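Local atomic coordinates of sugar isomerase (Sinorhizobium meliloti, PDB entry 3QC0), a protein that binds zinc in a xylose isomerase-like TIM barrel and probably isomerises a sugar, though its substrate is not established. Residues A[158-161]-A[162-166]; A[146-149]-A[150-154]; A[234-238]-A[239-243]. One frame throughout, in Å; residues are numbered along the deposited sequence. Where two conformers were deposited one is given.

Overall arrangement
The three contacts lie in the chain order 2, 1, 3 in a TIM barrel of eight parallel strands with zinc held by Glu142, Asp177, His204 and Glu248. Contact 2 lies in the loop between strand 139-141 and helix 158-168, and contact 1 begins that helix; their centres are about 16 Å apart, and the amide of Gln160 joins them through a probable hydrogen bond from NE2 to Cys154 O. Contact 3 closes helix 229-238, its centre about 18 Å from that of contact 1 and about 27 Å from that of contact 2. The side chain of Tyr148 comes within about 9 Å of the zinc ion, those of Leu158 and Ile236 within about 12 Å.

Contact 1: residues A[158-161]-A[162-166]; sequences LGQA and LDICE
From Leu158 to Cys165 the backbone runs as one alpha-helix, with Leu162 N hydrogen-bonded to Leu158 O at 2.8 Å and the i to i+4 pattern continued by Asp163 on Gly159, Ile164 on Gln160 and Cys165 on Ala161. One turn apart, Leu158 and Leu162 make the apolar contact: the branch carbon CG of Leu158 lies 3.9 Å from CD1 of Leu162, and the two side chains cross obliquely. Leu158 can reach along the helix because its CG stands opposite the backbone N (chi1 -179°), whereas the CG of Leu162 stands opposite the carbonyl carbon (chi1 -65°) and passes 3.2 Å from Leu158 O. Both leucines pack on Val174 of strand 172-177 and on Gln190 of helix 187-196. With an alanine in place of Leu162, Leu158 would probably lose its neighbour on the next turn, and a gap would be likely to open toward Val174 and Ala194. Ala161, Ile164 and Cys165 touch Ile141 of strand 139-141, placing the helix over the strands on both sides of it in this beta-alpha-beta crossover. At the solvent-facing side Asp163 folds back, its CG 3.2 Å from Gly159 O, and its OD1 forms a salt bridge with Arg193, which also donates to Gly159 O. Arg193, which forms a further salt bridge with Glu166, thus faces two acceptors 3.3 Å apart, Asp163 OD1 and Gly159 O, and its positive charge probably offsets their mutual repulsion while tying helix 158-168 to helix 187-196.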
loop_
_atom_site.group_PDB
_atom_site.type_symbol
_atom_site.label_atom_id
_atom_site.label_comp_id
_atom_site.label_asym_id
_atom_site.label_seq_id
_atom_site.Cartn_x
_atom_site.Cartn_y
_atom_site.Cartn_z
ATOM N N LEU A 158 -5.730 3.398 -8.895
ATOM C CA LEU A 158 -6.421 4.235 -9.862
ATOM C C LEU A 158 -6.984 3.385 -11.007
ATOM O O LEU A 158 -8.092 3.662 -11.478
ATOM C CB LEU A 158 -5.487 5.321 -10.361
ATOM C CG LEU A 158 -6.044 6.317 -11.365
ATOM C CD1 LEU A 158 -7.290 7.041 -10.831
ATOM C CD2 LEU A 158 -4.909 7.331 -11.707
ATOM N N GLY A 159 -6.259 2.366 -11.470
ATOM C CA GLY A 159 -6.757 1.484 -12.495
ATOM C C GLY A 159 -8.065 0.796 -12.123
ATOM O O GLY A 159 -8.979 0.711 -12.912
ATOM N N GLN A 160 -8.150 0.319 -10.888
ATOM C CA GLN A 160 -9.340 -0.311 -10.401
ATOM C C GLN A 160 -10.467 0.720 -10.327
ATOM O O GLN A 160 -11.603 0.420 -10.683
ATOM C CB GLN A 160 -9.057 -0.934 -9.038
ATOM C CG GLN A 160 -10.276 -1.532 -8.364
ATOM C CD GLN A 160 -10.069 -1.763 -6.872
ATOM O OE1 GLN A 160 -9.116 -1.235 -6.298
ATOM N NE2 GLN A 160 -10.995 -2.495 -6.243
ATOM N N ALA A 161 -10.177 1.910 -9.788
ATOM C CA ALA A 161 -11.200 2.966 -9.721
ATOM C C ALA A 161 -11.763 3.266 -11.099
ATOM O O ALA A 161 -12.982 3.441 -11.291
ATOM C CB ALA A 161 -10.643 4.231 -9.054
ATOM N N LEU A 162 -10.861 3.384 -12.061
ATOM C CA LEU A 162 -11.293 3.644 -13.445
ATOM C C LEU A 162 -12.087 2.482 -14.046
ATOM O O LEU A 162 -13.036 2.701 -14.799
ATOM C CB LEU A 162 -10.089 4.028 -14.309
ATOM C CG LEU A 162 -9.402 5.352 -13.919
ATOM C CD1 LEU A 162 -8.058 5.529 -14.652
ATOM C CD2 LEU A 162 -10.348 6.567 -14.210
ATOM N N ASP A 163 -11.721 1.247 -13.733
ATOM C CA ASP A 163 -12.512 0.081 -14.137
ATOM C C ASP A 163 -13.951 0.201 -13.638
ATOM O O ASP A 163 -14.911 -0.085 -14.372
ATOM C CB ASP A 163 -11.926 -1.223 -13.606
ATOM C CG ASP A 163 -10.650 -1.652 -14.321
ATOM O OD1 ASP A 163 -10.242 -1.086 -15.370
ATOM O OD2 ASP A 163 -10.016 -2.600 -13.769
ATOM N N ILE A 164 -14.121 0.663 -12.404
ATOM C CA ILE A 164 -15.451 0.825 -11.871
ATOM C C ILE A 164 -16.177 1.951 -12.610
ATOM O O ILE A 164 -17.351 1.802 -12.901
ATOM C CB ILE A 164 -15.416 1.103 -10.342
ATOM C CG1 ILE A 164 -14.771 -0.083 -9.590
ATOM C CG2 ILE A 164 -16.821 1.486 -9.800
ATOM C CD1 ILE A 164 -14.421 0.196 -8.122
ATOM N N CYS A 165 -15.496 3.066 -12.878
ATOM C CA CYS A 165 -16.069 4.193 -13.640
ATOM C C CYS A 165 -16.547 3.697 -14.977
ATOM O O CYS A 165 -17.633 4.063 -15.418
ATOM C CB CYS A 165 -15.081 5.329 -13.792
ATOM S SG CYS A 165 -14.722 6.226 -12.302
ATOM N N GLU A 166 -15.754 2.863 -15.637
ATOM C CA GLU A 166 -16.183 2.349 -16.954
ATOM C C GLU A 166 -17.408 1.467 -16.861
ATOM O O GLU A 166 -18.269 1.472 -17.786
ATOM C CB GLU A 166 -15.046 1.579 -17.619
ATOM C CG GLU A 166 -13.941 2.456 -18.090
ATOM C CD GLU A 166 -13.069 1.771 -19.134
ATOM O OE1 GLU A 166 -12.388 0.771 -18.812
ATOM O OE2 GLU A 166 -13.077 2.235 -20.291
#

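Contact 2: residues A[146-149]-A[150-154]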
loop_
_atom_site.group_PDB
_atom_site.type_symbol
_atom_site.label_atom_id
_atom_site.label_comp_id
_atom_site.label_asym_id
_atom_site.label_seq_id
_atom_site.Cartn_x
_atom_site.Cartn_y
_atom_site.Cartn_z
ATOM N N PRO A 146 -3.168 1.314 -0.489
ATOM C CA PRO A 146 -3.389 -0.083 -0.149
ATOM C C PRO A 146 -3.362 -0.434 1.338
ATOM O O PRO A 146 -3.990 -1.409 1.729
ATOM C CB PRO A 146 -2.268 -0.812 -0.920
ATOM C CG PRO A 146 -2.172 0.013 -2.195
ATOM C CD PRO A 146 -2.405 1.463 -1.741
HETATM N N MSE A 147 -2.658 0.336 2.170
HETATM C CA MSE A 147 -2.645 0.054 3.598
HETATM C C MSE A 147 -4.000 0.204 4.259
HETATM O O MSE A 147 -4.187 -0.316 5.358
HETATM C CB MSE A 147 -1.591 0.871 4.363
HETATM C CG MSE A 147 -1.827 2.307 4.382
HETATM SE SE MSE A 147 -0.158 3.155 5.190
HETATM C CE MSE A 147 -0.517 4.878 4.473
ATOM N N TYR A 148 -4.943 0.880 3.561
ATOM C CA TYR A 148 -6.295 1.067 4.051
ATOM C C TYR A 148 -7.302 0.018 3.577
ATOM O O TYR A 148 -8.506 0.104 3.884
ATOM C CB TYR A 148 -6.791 2.456 3.604
ATOM C CG TYR A 148 -5.881 3.589 4.090
ATOM C CD1 TYR A 148 -5.518 3.703 5.434
ATOM C CD2 TYR A 148 -5.393 4.544 3.227
ATOM C CE1 TYR A 148 -4.685 4.731 5.876
ATOM C CE2 TYR A 148 -4.580 5.571 3.657
ATOM C CZ TYR A 148 -4.188 5.656 4.977
ATOM O OH TYR A 148 -3.393 6.734 5.389
ATOM N N ALA A 149 -6.849 -0.968 2.798
ATOM C CA ALA A 149 -7.734 -1.903 2.114
ATOM C C ALA A 149 -8.698 -2.639 3.013
ATOM O O ALA A 149 -9.822 -2.916 2.620
ATOM C CB ALA A 149 -6.923 -2.912 1.239
ATOM N N ALA A 150 -8.221 -3.086 4.182
ATOM C CA ALA A 150 -9.030 -3.985 5.004
ATOM C C ALA A 150 -10.152 -3.294 5.738
ATOM O O ALA A 150 -11.178 -3.902 5.975
ATOM C CB ALA A 150 -8.159 -4.750 6.031
ATOM N N ASP A 151 -9.892 -2.069 6.168
ATOM C CA ASP A 151 -10.758 -1.434 7.151
ATOM C C ASP A 151 -11.229 -0.036 6.832
ATOM O O ASP A 151 -11.998 0.504 7.637
ATOM C CB ASP A 151 -10.122 -1.528 8.532
ATOM C CG ASP A 151 -8.788 -0.876 8.631
ATOM O OD1 ASP A 151 -8.208 -0.417 7.626
ATOM O OD2 ASP A 151 -8.310 -0.803 9.812
ATOM N N ARG A 152 -10.831 0.521 5.689
ATOM C CA ARG A 152 -11.302 1.862 5.297
ATOM C C ARG A 152 -11.770 1.947 3.850
ATOM O O ARG A 152 -12.792 2.566 3.594
ATOM C CB ARG A 152 -10.262 2.954 5.557
ATOM C CG ARG A 152 -9.701 3.015 7.000
ATOM C CD ARG A 152 -8.538 3.949 7.134
ATOM N NE ARG A 152 -7.794 3.748 8.403
ATOM C CZ ARG A 152 -8.120 4.344 9.539
ATOM N NH1 ARG A 152 -9.127 5.229 9.564
ATOM N NH2 ARG A 152 -7.411 4.110 10.645
ATOM N N ALA A 153 -11.050 1.363 2.903
ATOM C CA ALA A 153 -11.424 1.448 1.480
ATOM C C ALA A 153 -10.766 0.372 0.708
ATOM O O ALA A 153 -9.541 0.359 0.648
ATOM C CB ALA A 153 -11.053 2.827 0.845
ATOM N N CYS A 154 -11.585 -0.473 0.087
ATOM C CA CYS A 154 -11.075 -1.561 -0.733
ATOM C C CYS A 154 -11.040 -1.221 -2.235
ATOM O O CYS A 154 -10.863 -2.105 -3.041
ATOM C CB CYS A 154 -11.884 -2.824 -0.461
ATOM S SG CYS A 154 -13.644 -2.706 -0.984
HETATM O O HOH W 1 -6.241 -1.929 6.127
#
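Tyr148 and Arg152 meet within a tight local turn in the loop that leads from strand 139-141 to helix 158-168, a contact built on one backbone carbonyl and one ring. Tyr148 O collects the amides that follow it: Arg152 N at 3.0 Å, and Ala153 N also at 3.0 Å in a nearly straight bond (N-H...O 170°) whose donor stands above the carbonyl plane. Asp151 N adds a weak bond to the same oxygen. The chain curls on around it until Ala153 O accepts a CA-H...O contact from Ala149 CA at 3.2 Å. A short 3-10 turn, residues 146-148, precedes the curl. The loop follows the TIM-barrel strand leading to the zinc ligand Glu142 and probably borders the pocket, as the side chain of Tyr148 lies about 4 Å from an unidentified bound molecule. A water bridges the turn, donating to Met147 O and Asp151 OD1 and accepting from Ala150 N. Asp151 points its carboxylate back toward this water because CG sits between the backbone N and the carbonyl carbon (chi1 60°). In the conformer described, the extended chain of Arg152 runs obliquely past the phenol: CD lies 3.5 Å from Tyr148 CD1 and NE 3.7 Å from that same carbon, while the guanidinium, less certainly placed, is turned 83° to the ring. CG of Met147, a selenomethionine, covers one face of the ring, 3.9 Å above its centre. The phenol OH is hydrogen-bonded to Met215 O, fixing the ring's far end. Pro146 and Ala149 pack on Trp183 of the second subunit, and Ala150 and Asp151 on its Val210.

Contact 3: residues A[234-238]-A[239-243]; sequences RRIEA and AGFHG
Ile236 and Phe241 run alongside each other in the same direction, the isoleucine's CG2 methyl 3.7 Å from both CB and CD2 of the phenylalanine. The CG of Phe241 is turned opposite its backbone N (chi1 -176°), which brings CB and CD2 against the methyl, obliquely to the ring; Gly243 N sits over one face, 3.5 Å above the plane and toward the rim. On the outer side Glu237 and His242 are set roughly perpendicular, with His242 CE1 3.9 Å from Glu237 CB and 3.4 Å from Glu237 O. The carboxylate of Glu237 turns instead to a salt bridge with Arg233, which also donates to Gly243 O and so reaches both arms of the turn. Backbone hydrogen bonds set these pairs in place: Phe241 N reaches back to Ile236 O at 3.1 Å, and Gly240 N to Glu237 O at 3.0 Å with the donor well above the carbonyl plane. Farther out, Ile236 and Phe241 pack on His203 of strand 200-205, while Ala239 touches Ile200 of that strand and Ile191 of helix 187-196. Gly240 has a positive phi of 104°, where a side chain would collide with the carbonyl oxygen of Ala239, so the position calls for glycine. The result is a Schellman motif that ends helix 229-238 and turns the chain toward strand 245-247, the last of the barrel.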
loop_
_atom_site.group_PDB
_atom_site.type_symbol
_atom_site.label_atom_id
_atom_site.label_comp_id
_atom_site.label_asym_id
_atom_site.label_seq_id
_atom_site.Cartn_x
_atom_site.Cartn_y
_atom_site.Cartn_z
ATOM N N ARG A 234 1.905 17.703 -13.689
ATOM C CA ARG A 234 2.096 17.874 -15.135
ATOM C C ARG A 234 1.329 16.811 -15.908
ATOM O O ARG A 234 0.714 17.079 -16.950
ATOM C CB ARG A 234 3.584 17.844 -15.542
ATOM C CG ARG A 234 4.391 19.066 -15.122
ATOM C CD ARG A 234 5.783 19.093 -15.826
ATOM N NE ARG A 234 6.319 17.726 -16.014
ATOM C CZ ARG A 234 7.206 17.096 -15.220
ATOM N NH1 ARG A 234 7.747 17.690 -14.156
ATOM N NH2 ARG A 234 7.571 15.852 -15.511
ATOM N N ARG A 235 1.349 15.587 -15.416
ATOM C CA ARG A 235 0.594 14.530 -16.052
ATOM C C ARG A 235 -0.922 14.724 -15.934
ATOM O O ARG A 235 -1.657 14.449 -16.876
ATOM C CB ARG A 235 0.996 13.168 -15.463
ATOM C CG ARG A 235 2.421 12.757 -15.866
ATOM C CD ARG A 235 2.751 11.442 -15.266
ATOM N NE ARG A 235 4.108 11.010 -15.616
ATOM C CZ ARG A 235 4.486 10.572 -16.808
ATOM N NH1 ARG A 235 3.622 10.509 -17.838
ATOM N NH2 ARG A 235 5.768 10.194 -16.974
ATOM N N ILE A 236 -1.393 15.202 -14.784
ATOM C CA ILE A 236 -2.824 15.491 -14.613
ATOM C C ILE A 236 -3.310 16.619 -15.570
ATOM O O ILE A 236 -4.366 16.487 -16.231
ATOM C CB ILE A 236 -3.141 15.772 -13.121
ATOM C CG1 ILE A 236 -3.071 14.456 -12.304
ATOM C CG2 ILE A 236 -4.509 16.402 -12.977
ATOM C CD1 ILE A 236 -3.173 14.676 -10.776
ATOM N N GLU A 237 -2.502 17.655 -15.684
ATOM C CA GLU A 237 -2.779 18.775 -16.614
ATOM C C GLU A 237 -2.744 18.282 -18.060
ATOM O O GLU A 237 -3.617 18.652 -18.855
ATOM C CB GLU A 237 -1.794 19.901 -16.374
ATOM C CG GLU A 237 -2.082 20.674 -15.073
ATOM C CD GLU A 237 -1.066 21.728 -14.758
ATOM O OE1 GLU A 237 -0.105 21.893 -15.540
ATOM O OE2 GLU A 237 -1.172 22.387 -13.704
ATOM N N ALA A 238 -1.757 17.445 -18.408
ATOM C CA ALA A 238 -1.688 16.868 -19.778
ATOM C C ALA A 238 -2.875 15.988 -20.107
ATOM O O ALA A 238 -3.324 15.951 -21.264
ATOM C CB ALA A 238 -0.376 16.121 -20.007
ATOM N N ALA A 239 -3.464 15.382 -19.074
ATOM C CA ALA A 239 -4.642 14.562 -19.175
ATOM C C ALA A 239 -5.929 15.376 -19.263
ATOM O O ALA A 239 -7.000 14.799 -19.446
ATOM C CB ALA A 239 -4.722 13.597 -17.952
ATOM N N GLY A 240 -5.824 16.693 -19.084
ATOM C CA GLY A 240 -6.960 17.599 -19.288
ATOM C C GLY A 240 -7.647 18.131 -18.040
ATOM O O GLY A 240 -8.683 18.782 -18.118
ATOM N N PHE A 241 -7.104 17.858 -16.862
ATOM C CA PHE A 241 -7.630 18.423 -15.637
ATOM C C PHE A 241 -6.786 19.618 -15.155
ATOM O O PHE A 241 -5.586 19.493 -14.857
ATOM C CB PHE A 241 -7.697 17.358 -14.524
ATOM C CG PHE A 241 -8.319 17.860 -13.264
ATOM C CD1 PHE A 241 -9.695 17.940 -13.154
ATOM C CD2 PHE A 241 -7.539 18.291 -12.203
ATOM C CE1 PHE A 241 -10.293 18.403 -11.982
ATOM C CE2 PHE A 241 -8.139 18.780 -11.011
ATOM C CZ PHE A 241 -9.520 18.833 -10.931
ATOM N N HIS A 242 -7.438 20.775 -15.050
ATOM C CA HIS A 242 -6.798 22.023 -14.668
ATOM C C HIS A 242 -7.417 22.640 -13.414
ATOM O O HIS A 242 -7.162 23.818 -13.101
ATOM C CB HIS A 242 -6.853 23.000 -15.862
ATOM C CG HIS A 242 -6.163 22.465 -17.084
ATOM N ND1 HIS A 242 -4.794 22.532 -17.261
ATOM C CD2 HIS A 242 -6.650 21.796 -18.156
ATOM C CE1 HIS A 242 -4.474 21.934 -18.397
ATOM N NE2 HIS A 242 -5.583 21.471 -18.953
ATOM N N GLY A 243 -8.202 21.843 -12.687
ATOM C CA GLY A 243 -8.805 22.279 -11.427
ATOM C C GLY A 243 -7.800 22.513 -10.316
ATOM O O GLY A 243 -6.591 22.164 -10.434
#